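Local coordinates for hypothetical protein PH1566 (PDB 2E3U) that probably binds RNA through its two KH domains and acts as a Dim2p-type pre-ribosomal RNA processing factor, at residues A[46-51]-A[67-72]; A[97-102]-A[107-112]; A[151-156]-A[199-204]; A[160-165]-A[179-184]. All blocks are in the same frame, centred on the assembly; numbering follows the deposited sequence.

All four contacts are mainly apolar, and none has a hydrogen bond between its two segments. Interactions 2, 3 and 4 are buried, whereas interaction 1 runs from a buried leucine out to an exposed serine. Interaction 1 belongs to the first KH domain and interactions 3 and 4 to the second, with interaction 2 between them, about 5 Å from the centre of the chain (centre to centre). Leu48 packs on Ile100, linking interactions 1 and 2. Polar bonds tie interaction 2 to interactions 3 and 4: Arg108 NH2 meets Glu155 OE2 at 2.7 Å and Arg102 O lies 2.8 Å from Ser163 OG. Interaction 4 is nested within the loop closed by interaction 3.

Interaction 1 of 4, residues A[46-51]-A[67-72]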
loop_
_atom_site.group_PDB
_atom_site.type_symbol
_atom_site.label_atom_id
_atom_site.label_comp_id
_atom_site.label_asym_id
_atom_site.label_seq_id
_atom_site.Cartn_x
_atom_site.Cartn_y
_atom_site.Cartn_z
ATOM N N ALA A 46 -9.939 1.626 12.518
ATOM C CA ALA A 46 -9.613 0.844 13.695
ATOM C C ALA A 46 -8.198 0.233 13.614
ATOM O O ALA A 46 -7.491 0.198 14.618
ATOM C CB ALA A 46 -10.716 -0.249 13.977
ATOM N N VAL A 47 -7.778 -0.212 12.425
ATOM C CA VAL A 47 -6.395 -0.702 12.242
ATOM C C VAL A 47 -5.329 0.412 12.237
ATOM O O VAL A 47 -4.210 0.222 12.769
ATOM C CB VAL A 47 -6.245 -1.717 11.046
ATOM C CG1 VAL A 47 -6.576 -1.084 9.762
ATOM C CG2 VAL A 47 -4.840 -2.255 10.951
ATOM N N LEU A 48 -5.669 1.568 11.668
ATOM C CA LEU A 48 -4.783 2.733 11.735
ATOM C C LEU A 48 -4.553 3.187 13.198
ATOM O O LEU A 48 -3.427 3.473 13.566
ATOM C CB LEU A 48 -5.299 3.895 10.865
ATOM C CG LEU A 48 -4.552 5.249 10.917
ATOM C CD1 LEU A 48 -3.176 5.112 10.314
ATOM C CD2 LEU A 48 -5.301 6.335 10.182
ATOM N N ILE A 49 -5.615 3.203 14.016
ATOM C CA ILE A 49 -5.527 3.610 15.421
ATOM C C ILE A 49 -4.861 2.513 16.237
ATOM O O ILE A 49 -3.886 2.772 16.957
ATOM C CB ILE A 49 -6.926 3.986 16.026
ATOM C CG1 ILE A 49 -7.499 5.220 15.331
ATOM C CG2 ILE A 49 -6.842 4.250 17.545
ATOM C CD1 ILE A 49 -8.940 5.600 15.746
ATOM N N GLY A 50 -5.381 1.289 16.106
ATOM C CA GLY A 50 -4.869 0.115 16.825
ATOM C C GLY A 50 -5.267 0.050 18.290
ATOM O O GLY A 50 -6.055 0.879 18.759
ATOM N N LYS A 51 -4.688 -0.926 19.005
ATOM C CA LYS A 51 -4.857 -1.120 20.460
ATOM C C LYS A 51 -4.501 0.131 21.285
ATOM O O LYS A 51 -3.323 0.489 21.420
ATOM C CB LYS A 51 -4.044 -2.348 20.933
ATOM C CG LYS A 51 -3.927 -2.498 22.462
ATOM C CD LYS A 51 -3.112 -3.726 22.889
ATOM C CE LYS A 51 -2.946 -3.731 24.403
ATOM N NZ LYS A 51 -1.932 -4.699 24.891
ATOM N N ILE A 67 -0.626 12.774 13.608
ATOM C CA ILE A 67 -1.735 12.227 12.834
ATOM C C ILE A 67 -3.047 12.522 13.549
ATOM O O ILE A 67 -3.190 12.258 14.745
ATOM C CB ILE A 67 -1.484 10.698 12.590
ATOM C CG1 ILE A 67 -0.249 10.588 11.657
ATOM C CG2 ILE A 67 -2.724 10.003 12.043
ATOM C CD1 ILE A 67 0.480 9.303 11.721
ATOM N N THR A 68 -3.992 13.125 12.837
ATOM C CA THR A 68 -5.277 13.425 13.435
ATOM C C THR A 68 -6.326 12.654 12.664
ATOM O O THR A 68 -6.410 12.785 11.452
ATOM C CB THR A 68 -5.596 14.939 13.407
ATOM O OG1 THR A 68 -4.527 15.660 14.027
ATOM C CG2 THR A 68 -6.921 15.236 14.163
ATOM N N ILE A 69 -7.125 11.848 13.361
ATOM C CA ILE A 69 -8.110 11.009 12.684
ATOM C C ILE A 69 -9.551 11.426 13.006
ATOM O O ILE A 69 -9.902 11.638 14.164
ATOM C CB ILE A 69 -7.902 9.532 12.999
ATOM C CG1 ILE A 69 -6.439 9.129 12.743
ATOM C CG2 ILE A 69 -8.887 8.653 12.152
ATOM C CD1 ILE A 69 -6.089 7.763 13.235
ATOM N N ASP A 70 -10.380 11.567 11.976
ATOM C CA ASP A 70 -11.829 11.636 12.195
ATOM C C ASP A 70 -12.377 10.191 12.095
ATOM O O ASP A 70 -12.344 9.585 11.027
ATOM C CB ASP A 70 -12.435 12.527 11.122
ATOM C CG ASP A 70 -13.812 13.017 11.456
ATOM O OD1 ASP A 70 -14.089 14.186 11.081
ATOM O OD2 ASP A 70 -14.630 12.263 12.046
ATOM N N SER A 71 -12.867 9.650 13.204
ATOM C CA SER A 71 -13.373 8.273 13.253
ATOM C C SER A 71 -14.717 8.092 12.550
ATOM O O SER A 71 -15.109 6.965 12.231
ATOM C CB SER A 71 -13.482 7.790 14.708
ATOM O OG SER A 71 -12.222 7.311 15.177
ATOM N N GLU A 72 -15.429 9.192 12.313
ATOM C CA GLU A 72 -16.717 9.125 11.643
ATOM C C GLU A 72 -16.607 9.169 10.120
ATOM O O GLU A 72 -17.463 8.625 9.415
ATOM C CB GLU A 72 -17.644 10.236 12.138
ATOM C CG GLU A 72 -18.384 9.917 13.452
ATOM C CD GLU A 72 -19.601 10.802 13.674
ATOM O OE1 GLU A 72 -20.163 11.324 12.675
ATOM O OE2 GLU A 72 -20.016 10.966 14.848
#
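Leu48 and Ile49, at the end of helix 42-49, receive the tip of Ile69 from strand 65-69, and the methyl CD1 of Ile69 is the focus of the contact. Leu48 CD2 lies 3.5 Å from Ile69 CD1, tighter than usual carbon-carbon contact, and Leu48 CG is 3.7 Å from the same methyl. From the neighbouring helix position Ile49 CG1 approaches Ile69 CD1 to 3.6 Å, so one methyl is gripped by two consecutive residues. Ile69 gets there by an extended outer branch, with CD1 anti to CA (chi2 170°). Both helical side chains cross it at a slant. Leu48 is buried and also touches Val76, Ile59, Val97 and Ile100.

Toward Ser71 the contact is more open to solvent. Ile49 is partly exposed, and its CD1 lies 3.7 Å from Ser71 OG, methyl against hydroxyl, with no hydrogen bond. Ser71 follows the strand on the surface, where Asp70 OD2 accepts from Glu72 N in an Asx turn. On the helix side Gly50 N closes the last turn on Ala46 O at 2.8 Å, and Gly50 then leaves with a positive phi of 76° to begin the GxxG loop of the KH fold. With no bond across it, the contact depends on shape and burial: packed isoleucine and leucine branches hold the helix leading into that loop against the edge strand of the sheet.

Interaction 2 of 4, residues A[97-102]-A[107-112]; sequences VLAIGR and ERAFRL
Ala99 and Ala109 bring the two backbones close, with their CA atoms 5.6 Å apart. Segment 97-102 is the last turn of helix 87-101, closed by Gly101 N on Val97 O, and segment 107-112 runs from helix 106-109 into a 3-10 segment, in which Leu112 N bonds Ala109 O at 2.9 Å. Such nearness is possible because small residues face each other: both CB atoms point across the gap, and Ala99 CB meets Ala109 CB at 3.8 Å.

Two longer side chains flank this pair. Ile100 CG1 touches Ala109 CB at 3.8 Å; it is placed beside the backbone N of Ile100 (chi1 -61°), which turns this branch to the second helix although the side chain leaves the backbone at an angle to it. Leu112, within the 3-10 segment, sets its CD1 3.8 Å from Ala99 CB. Each alanine methyl therefore has two carbon partners. Ile96 and Ile172 add further apolar cover. The chemistry thus divides: aliphatic packing joins the two segments, while Arg108 bonds Val162 O and Arg111 bonds Ser161 OG and Gly159 O, linking this unit to the second KH domain.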
loop_
_atom_site.group_PDB
_atom_site.type_symbol
_atom_site.label_atom_id
_atom_site.label_comp_id
_atom_site.label_asym_id
_atom_site.label_seq_id
_atom_site.Cartn_x
_atom_site.Cartn_y
_atom_site.Cartn_z
ATOM N N VAL A 97 -0.290 5.775 6.171
ATOM C CA VAL A 97 -1.746 5.900 6.337
ATOM C C VAL A 97 -2.553 5.380 5.137
ATOM O O VAL A 97 -3.509 4.572 5.306
ATOM C CB VAL A 97 -2.157 7.379 6.591
ATOM C CG1 VAL A 97 -3.674 7.543 6.612
ATOM C CG2 VAL A 97 -1.520 7.876 7.901
ATOM N N LEU A 98 -2.209 5.884 3.948
ATOM C CA LEU A 98 -2.818 5.399 2.686
ATOM C C LEU A 98 -2.638 3.894 2.426
ATOM O O LEU A 98 -3.565 3.246 1.949
ATOM C CB LEU A 98 -2.248 6.153 1.472
ATOM C CG LEU A 98 -2.662 7.601 1.315
ATOM C CD1 LEU A 98 -1.866 8.169 0.147
ATOM C CD2 LEU A 98 -4.219 7.650 1.059
ATOM N N ALA A 99 -1.429 3.379 2.705
ATOM C CA ALA A 99 -1.110 1.958 2.570
ATOM C C ALA A 99 -1.979 1.086 3.522
ATOM O O ALA A 99 -2.552 0.094 3.095
ATOM C CB ALA A 99 0.397 1.718 2.830
ATOM N N ILE A 100 -2.050 1.464 4.804
ATOM C CA ILE A 100 -2.976 0.836 5.757
ATOM C C ILE A 100 -4.447 0.911 5.261
ATOM O O ILE A 100 -5.172 -0.071 5.269
ATOM C CB ILE A 100 -2.825 1.470 7.178
ATOM C CG1 ILE A 100 -1.390 1.245 7.687
ATOM C CG2 ILE A 100 -3.881 0.874 8.190
ATOM C CD1 ILE A 100 -1.049 2.050 8.973
ATOM N N GLY A 101 -4.870 2.079 4.821
ATOM C CA GLY A 101 -6.184 2.251 4.272
ATOM C C GLY A 101 -6.489 1.372 3.095
ATOM O O GLY A 101 -7.646 0.960 2.933
ATOM N N ARG A 102 -5.478 1.080 2.272
ATOM C CA ARG A 102 -5.643 0.202 1.111
ATOM C C ARG A 102 -5.336 -1.286 1.401
ATOM O O ARG A 102 -4.983 -2.083 0.501
ATOM C CB ARG A 102 -4.789 0.735 -0.046
ATOM C CG ARG A 102 -5.300 2.040 -0.629
ATOM C CD ARG A 102 -6.576 1.778 -1.438
ATOM N NE ARG A 102 -7.808 1.984 -0.697
ATOM C CZ ARG A 102 -8.946 1.322 -0.912
ATOM N NH1 ARG A 102 -9.025 0.342 -1.814
ATOM N NH2 ARG A 102 -10.011 1.620 -0.186
ATOM N N GLU A 107 2.550 -3.173 10.073
ATOM C CA GLU A 107 3.907 -3.743 9.970
ATOM C C GLU A 107 4.439 -3.706 8.535
ATOM O O GLU A 107 5.610 -3.411 8.315
ATOM C CB GLU A 107 3.955 -5.197 10.491
ATOM C CG GLU A 107 3.480 -5.373 11.971
ATOM C CD GLU A 107 4.560 -5.036 13.010
ATOM O OE1 GLU A 107 5.244 -3.995 12.824
ATOM O OE2 GLU A 107 4.715 -5.802 14.017
ATOM N N ARG A 108 3.571 -4.047 7.584
ATOM C CA ARG A 108 3.867 -4.061 6.143
ATOM C C ARG A 108 3.937 -2.665 5.537
ATOM O O ARG A 108 4.870 -2.396 4.785
ATOM C CB ARG A 108 2.872 -4.950 5.392
ATOM C CG ARG A 108 3.065 -6.481 5.744
ATOM C CD ARG A 108 3.085 -7.356 4.495
ATOM N NE ARG A 108 1.898 -7.211 3.620
ATOM C CZ ARG A 108 1.882 -7.561 2.329
ATOM N NH1 ARG A 108 0.769 -7.435 1.596
ATOM N NH2 ARG A 108 2.980 -8.054 1.763
ATOM N N ALA A 109 2.986 -1.771 5.885
ATOM C CA ALA A 109 3.079 -0.325 5.514
ATOM C C ALA A 109 4.368 0.379 5.977
ATOM O O ALA A 109 4.891 1.257 5.268
ATOM C CB ALA A 109 1.882 0.429 6.024
ATOM N N PHE A 110 4.884 0.022 7.167
ATOM C CA PHE A 110 6.141 0.625 7.679
ATOM C C PHE A 110 7.370 0.388 6.799
ATOM O O PHE A 110 8.386 1.079 6.947
ATOM C CB PHE A 110 6.479 0.159 9.093
ATOM C CG PHE A 110 5.712 0.858 10.184
ATOM C CD1 PHE A 110 5.584 2.240 10.198
ATOM C CD2 PHE A 110 5.176 0.125 11.235
ATOM C CE1 PHE A 110 4.881 2.885 11.209
ATOM C CE2 PHE A 110 4.468 0.758 12.280
ATOM C CZ PHE A 110 4.330 2.136 12.263
ATOM N N ARG A 111 7.294 -0.567 5.883
ATOM C CA ARG A 111 8.270 -0.640 4.774
ATOM C C ARG A 111 8.531 0.735 4.118
ATOM O O ARG A 111 9.669 1.055 3.768
ATOM C CB ARG A 111 7.819 -1.639 3.696
ATOM C CG ARG A 111 8.916 -1.958 2.649
ATOM C CD ARG A 111 8.401 -2.834 1.517
ATOM N NE ARG A 111 9.420 -2.865 0.472
ATOM C CZ ARG A 111 9.615 -3.852 -0.399
ATOM N NH1 ARG A 111 10.601 -3.712 -1.259
ATOM N NH2 ARG A 111 8.842 -4.968 -0.405
ATOM N N LEU A 112 7.485 1.548 3.996
ATOM C CA LEU A 112 7.554 2.827 3.327
ATOM C C LEU A 112 8.519 3.811 3.998
ATOM O O LEU A 112 8.898 4.801 3.374
ATOM C CB LEU A 112 6.179 3.463 3.226
ATOM C CG LEU A 112 5.280 2.883 2.139
ATOM C CD1 LEU A 112 3.852 3.236 2.530
ATOM C CD2 LEU A 112 5.652 3.492 0.813
#

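Interaction 3 of 4, residues A[151-156]-A[199-204]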
loop_
_atom_site.group_PDB
_atom_site.type_symbol
_atom_site.label_atom_id
_atom_site.label_comp_id
_atom_site.label_asym_id
_atom_site.label_seq_id
_atom_site.Cartn_x
_atom_site.Cartn_y
_atom_site.Cartn_z
ATOM N N ARG A 151 -0.105 -14.119 -5.568
ATOM C CA ARG A 151 0.309 -12.845 -4.995
ATOM C C ARG A 151 1.649 -13.030 -4.271
ATOM O O ARG A 151 2.521 -12.192 -4.371
ATOM C CB ARG A 151 -0.765 -12.285 -4.057
ATOM C CG ARG A 151 -0.286 -11.157 -3.142
ATOM C CD ARG A 151 -1.216 -11.073 -1.948
ATOM N NE ARG A 151 -0.578 -10.710 -0.685
ATOM C CZ ARG A 151 0.248 -11.488 0.026
ATOM N NH1 ARG A 151 0.743 -11.045 1.190
ATOM N NH2 ARG A 151 0.612 -12.693 -0.406
ATOM N N GLN A 152 1.813 -14.139 -3.562
ATOM C CA GLN A 152 3.139 -14.498 -3.020
ATOM C C GLN A 152 4.259 -14.641 -4.100
ATOM O O GLN A 152 5.375 -14.156 -3.917
ATOM C CB GLN A 152 2.989 -15.789 -2.225
ATOM C CG GLN A 152 4.116 -16.096 -1.292
ATOM C CD GLN A 152 3.833 -17.290 -0.372
ATOM O OE1 GLN A 152 4.769 -17.842 0.203
ATOM N NE2 GLN A 152 2.545 -17.675 -0.218
ATOM N N ILE A 153 3.959 -15.280 -5.230
ATOM C CA ILE A 153 4.906 -15.359 -6.322
ATOM C C ILE A 153 5.306 -13.943 -6.853
ATOM O O ILE A 153 6.523 -13.627 -6.964
ATOM C CB ILE A 153 4.387 -16.253 -7.459
ATOM C CG1 ILE A 153 4.248 -17.717 -6.939
ATOM C CG2 ILE A 153 5.316 -16.088 -8.721
ATOM C CD1 ILE A 153 3.486 -18.669 -7.821
ATOM N N ILE A 154 4.294 -13.094 -7.119
ATOM C CA ILE A 154 4.541 -11.684 -7.504
ATOM C C ILE A 154 5.451 -10.965 -6.521
ATOM O O ILE A 154 6.389 -10.336 -6.935
ATOM C CB ILE A 154 3.241 -10.839 -7.723
ATOM C CG1 ILE A 154 2.333 -11.519 -8.743
ATOM C CG2 ILE A 154 3.582 -9.415 -8.213
ATOM C CD1 ILE A 154 0.980 -10.901 -8.840
ATOM N N GLU A 155 5.190 -11.063 -5.224
ATOM C CA GLU A 155 6.015 -10.364 -4.244
ATOM C C GLU A 155 7.462 -10.888 -4.173
ATOM O O GLU A 155 8.424 -10.093 -4.106
ATOM C CB GLU A 155 5.378 -10.464 -2.842
ATOM C CG GLU A 155 4.009 -9.808 -2.712
ATOM C CD GLU A 155 3.572 -9.745 -1.286
ATOM O OE1 GLU A 155 3.717 -10.771 -0.590
ATOM O OE2 GLU A 155 3.088 -8.679 -0.834
ATOM N N GLU A 156 7.615 -12.223 -4.161
ATOM C CA GLU A 156 8.933 -12.844 -4.030
ATOM C C GLU A 156 9.802 -12.419 -5.202
ATOM O O GLU A 156 10.931 -11.977 -5.010
ATOM C CB GLU A 156 8.828 -14.379 -3.993
ATOM C CG GLU A 156 10.194 -15.079 -3.853
ATOM C CD GLU A 156 10.887 -14.715 -2.545
ATOM O OE1 GLU A 156 12.110 -14.427 -2.550
ATOM O OE2 GLU A 156 10.188 -14.690 -1.500
ATOM N N ARG A 199 7.157 -16.629 -16.316
ATOM C CA ARG A 199 8.347 -16.496 -17.141
ATOM C C ARG A 199 8.805 -15.033 -17.248
ATOM O O ARG A 199 9.980 -14.758 -17.095
ATOM C CB ARG A 199 8.153 -17.160 -18.512
ATOM C CG ARG A 199 8.382 -18.694 -18.495
ATOM C CD ARG A 199 7.647 -19.358 -19.634
ATOM N NE ARG A 199 7.904 -20.792 -19.859
ATOM C CZ ARG A 199 7.180 -21.776 -19.327
ATOM N NH1 ARG A 199 6.196 -21.495 -18.483
ATOM N NH2 ARG A 199 7.445 -23.042 -19.616
ATOM N N TYR A 200 7.882 -14.104 -17.488
ATOM C CA TYR A 200 8.158 -12.665 -17.384
ATOM C C TYR A 200 8.827 -12.256 -16.063
ATOM O O TYR A 200 9.798 -11.491 -16.062
ATOM C CB TYR A 200 6.887 -11.805 -17.614
ATOM C CG TYR A 200 7.061 -10.362 -17.127
ATOM C CD1 TYR A 200 7.647 -9.397 -17.941
ATOM C CD2 TYR A 200 6.657 -9.985 -15.850
ATOM C CE1 TYR A 200 7.824 -8.081 -17.500
ATOM C CE2 TYR A 200 6.843 -8.687 -15.380
ATOM C CZ TYR A 200 7.428 -7.744 -16.203
ATOM O OH TYR A 200 7.618 -6.455 -15.729
ATOM N N LEU A 201 8.303 -12.758 -14.943
ATOM C CA LEU A 201 8.872 -12.467 -13.632
ATOM C C LEU A 201 10.255 -13.079 -13.427
ATOM O O LEU A 201 11.107 -12.461 -12.773
ATOM C CB LEU A 201 7.924 -12.874 -12.490
ATOM C CG LEU A 201 6.665 -12.053 -12.275
ATOM C CD1 LEU A 201 5.607 -12.856 -11.535
ATOM C CD2 LEU A 201 6.926 -10.693 -11.561
ATOM N N GLU A 202 10.491 -14.272 -13.968
ATOM C CA GLU A 202 11.834 -14.877 -13.900
ATOM C C GLU A 202 12.844 -14.005 -14.626
ATOM O O GLU A 202 13.950 -13.787 -14.137
ATOM C CB GLU A 202 11.878 -16.295 -14.488
ATOM C CG GLU A 202 11.698 -17.448 -13.479
ATOM C CD GLU A 202 12.852 -17.604 -12.487
ATOM O OE1 GLU A 202 13.992 -17.167 -12.805
ATOM O OE2 GLU A 202 12.619 -18.176 -11.386
ATOM N N ARG A 203 12.436 -13.485 -15.780
ATOM C CA ARG A 203 13.292 -12.644 -16.603
ATOM C C ARG A 203 13.662 -11.325 -15.906
ATOM O O ARG A 203 14.752 -10.781 -16.113
ATOM C CB ARG A 203 12.671 -12.410 -17.986
ATOM C CG ARG A 203 13.209 -13.349 -19.058
ATOM C CD ARG A 203 12.294 -13.437 -20.323
ATOM N NE ARG A 203 11.627 -12.167 -20.620
ATOM C CZ ARG A 203 10.317 -12.021 -20.801
ATOM N NH1 ARG A 203 9.517 -13.075 -20.751
ATOM N NH2 ARG A 203 9.810 -10.816 -21.060
ATOM N N ARG A 204 12.767 -10.828 -15.073
ATOM C CA ARG A 204 13.022 -9.605 -14.330
ATOM C C ARG A 204 13.762 -9.946 -13.034
ATOM O O ARG A 204 14.816 -9.376 -12.752
ATOM C CB ARG A 204 11.715 -8.847 -14.039
ATOM C CG ARG A 204 10.864 -8.498 -15.260
ATOM C CD ARG A 204 11.583 -7.621 -16.328
ATOM N NE ARG A 204 12.188 -6.403 -15.779
ATOM C CZ ARG A 204 11.626 -5.190 -15.745
ATOM N NH1 ARG A 204 10.401 -4.980 -16.223
ATOM N NH2 ARG A 204 12.303 -4.170 -15.207
#
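While Leu201 packs on Ile153 and Ile154, the flat groups lie on the flanks. The guanidinium of Arg151 has Glu155 OE1 over one face, 3.3 Å above the plane and displaced to the rim. The Arg151 NH1 to Glu155 OE1 distance is 3.5 Å, and no N-H points at the oxygen, so the attraction is one of charges only. Glu155 OE2 is used elsewhere, hydrogen-bonded to Val162 N. On the other segment one face of the Tyr200 ring carries Arg204 CG, 3.6 Å above the plane and again near the rim. The folded Arg204 chain then brings NH1 round to Tyr200 OH, 3.2 Å away, in a weak bond with an angle of only 122°.

Between the helices the contact is sparse. The CA atoms of Ile154 and Leu201 are 7.5 Å apart, and Leu201 CD1 carries the touch: it lies 4.3 Å from Ile153 CG2 and the same distance from Ile154 CA, so it touches backbone as well as side chain. Leu201 also packs on Ile180 and Met157, so it meets helices 149-158 and 175-189 at once. Helix 149-158 is the second helix of a type I KH fold, with helix 175-189 as its C-terminal helix; helix 194-203 is an additional helix that packs against both.

Interaction 4 of 4, residues A[160-165]-A[179-184]; sequences ASVSVY and EIAKTA
Ala181 rests on Ala160 and Val162 where helix 175-189, the C-terminal helix of a type I KH fold, covers the three-stranded antiparallel sheet at edge strand 161-165 and the residue before it. Glu179 opens the helical segment on the exposed side, and its backbone oxygen serves the turn that follows. Ile180 packs on Ser158 of helix 149-158. Ala181 supplies the helical half of the contact: its CB points toward segment 160-165 and meets Ala160 CB at 3.9 Å. The two CA atoms are 6.5 Å apart, an approach the small methyls permit. Val162 CG2 comes to 4.3 Å from the same Ala181 CB, a lighter touch; with CG1 anti to the backbone N (chi1 173°), CG2 is the branch left beside that N and nearest the helix.

Lys182 follows with its NZ salt-bridged to Glu120. Thr183 lies against Tyr200, and its OG1 donates to Glu179 O at 2.7 Å, while Thr183 N reaches that oxygen from the opposite face of the carbonyl plane, so two donors grip one acceptor. Ala184 contributes its methyl to Val197 and Leu201, and Ala184 N closes the turn on Ile180 O at 3.1 Å.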
loop_
_atom_site.group_PDB
_atom_site.type_symbol
_atom_site.label_atom_id
_atom_site.label_comp_id
_atom_site.label_asym_id
_atom_site.label_seq_id
_atom_site.Cartn_x
_atom_site.Cartn_y
_atom_site.Cartn_z
ATOM N N ALA A 160 8.537 -6.301 -4.476
ATOM C CA ALA A 160 7.511 -5.394 -3.992
ATOM C C ALA A 160 6.526 -6.092 -3.008
ATOM O O ALA A 160 6.332 -7.295 -3.062
ATOM C CB ALA A 160 6.739 -4.786 -5.170
ATOM N N SER A 161 5.922 -5.317 -2.113
ATOM C CA SER A 161 4.812 -5.783 -1.294
ATOM C C SER A 161 3.535 -5.409 -2.040
ATOM O O SER A 161 3.467 -4.339 -2.643
ATOM C CB SER A 161 4.838 -5.090 0.067
ATOM O OG SER A 161 5.991 -5.399 0.837
ATOM N N VAL A 162 2.518 -6.264 -1.962
ATOM C CA VAL A 162 1.280 -6.108 -2.757
ATOM C C VAL A 162 0.040 -6.328 -1.917
ATOM O O VAL A 162 -0.064 -7.317 -1.245
ATOM C CB VAL A 162 1.214 -7.120 -3.921
ATOM C CG1 VAL A 162 -0.167 -7.043 -4.628
ATOM C CG2 VAL A 162 2.393 -6.881 -4.921
ATOM N N SER A 163 -0.904 -5.400 -1.984
ATOM C CA SER A 163 -2.165 -5.524 -1.254
ATOM C C SER A 163 -3.357 -5.368 -2.225
ATOM O O SER A 163 -3.508 -4.335 -2.892
ATOM C CB SER A 163 -2.233 -4.446 -0.155
ATOM O OG SER A 163 -3.506 -4.442 0.434
ATOM N N VAL A 164 -4.156 -6.423 -2.333
ATOM C CA VAL A 164 -5.359 -6.411 -3.140
ATOM C C VAL A 164 -6.532 -6.217 -2.167
ATOM O O VAL A 164 -6.749 -6.998 -1.253
ATOM C CB VAL A 164 -5.458 -7.699 -3.995
ATOM C CG1 VAL A 164 -6.612 -7.619 -5.000
ATOM C CG2 VAL A 164 -4.149 -7.926 -4.750
ATOM N N TYR A 165 -7.272 -5.146 -2.352
ATOM C CA TYR A 165 -8.243 -4.735 -1.360
ATOM C C TYR A 165 -9.322 -3.918 -2.065
ATOM O O TYR A 165 -9.028 -2.908 -2.696
ATOM C CB TYR A 165 -7.562 -3.920 -0.228
ATOM C CG TYR A 165 -8.490 -3.574 0.909
ATOM C CD1 TYR A 165 -9.126 -2.335 0.956
ATOM C CD2 TYR A 165 -8.778 -4.507 1.917
ATOM C CE1 TYR A 165 -10.025 -2.020 1.978
ATOM C CE2 TYR A 165 -9.664 -4.199 2.958
ATOM C CZ TYR A 165 -10.284 -2.946 2.981
ATOM O OH TYR A 165 -11.159 -2.608 4.009
ATOM N N GLU A 179 7.352 -1.368 -10.713
ATOM C CA GLU A 179 7.161 -1.494 -12.135
ATOM C C GLU A 179 7.025 -2.970 -12.567
ATOM O O GLU A 179 6.164 -3.307 -13.394
ATOM C CB GLU A 179 8.351 -0.813 -12.837
ATOM C CG GLU A 179 8.022 -0.155 -14.133
ATOM C CD GLU A 179 7.530 -1.133 -15.166
ATOM O OE1 GLU A 179 6.522 -0.802 -15.841
ATOM O OE2 GLU A 179 8.151 -2.227 -15.304
ATOM N N ILE A 180 7.868 -3.845 -12.008
ATOM C CA ILE A 180 7.787 -5.288 -12.240
ATOM C C ILE A 180 6.471 -5.929 -11.718
ATOM O O ILE A 180 5.844 -6.724 -12.434
ATOM C CB ILE A 180 9.004 -6.023 -11.618
ATOM C CG1 ILE A 180 10.305 -5.617 -12.313
ATOM C CG2 ILE A 180 8.826 -7.589 -11.683
ATOM C CD1 ILE A 180 11.539 -6.039 -11.558
ATOM N N ALA A 181 6.092 -5.628 -10.462
ATOM C CA ALA A 181 4.842 -6.160 -9.859
ATOM C C ALA A 181 3.670 -5.590 -10.607
ATOM O O ALA A 181 2.769 -6.318 -10.987
ATOM C CB ALA A 181 4.726 -5.836 -8.334
ATOM N N LYS A 182 3.679 -4.286 -10.834
ATOM C CA LYS A 182 2.636 -3.637 -11.642
ATOM C C LYS A 182 2.391 -4.343 -12.979
ATOM O O LYS A 182 1.244 -4.651 -13.324
ATOM C CB LYS A 182 2.965 -2.142 -11.893
ATOM C CG LYS A 182 1.753 -1.306 -12.244
ATOM C CD LYS A 182 2.099 0.093 -12.780
ATOM C CE LYS A 182 0.876 0.696 -13.487
ATOM N NZ LYS A 182 0.874 2.186 -13.512
ATOM N N THR A 183 3.463 -4.528 -13.744
ATOM C CA THR A 183 3.403 -5.238 -15.045
ATOM C C THR A 183 2.835 -6.673 -14.968
ATOM O O THR A 183 1.968 -7.012 -15.761
ATOM C CB THR A 183 4.771 -5.253 -15.736
ATOM O OG1 THR A 183 5.255 -3.907 -15.827
ATOM C CG2 THR A 183 4.662 -5.810 -17.131
ATOM N N ALA A 184 3.296 -7.482 -14.002
ATOM C CA ALA A 184 2.763 -8.833 -13.771
ATOM C C ALA A 184 1.264 -8.800 -13.463
ATOM O O ALA A 184 0.493 -9.578 -14.008
ATOM C CB ALA A 184 3.502 -9.490 -12.631
#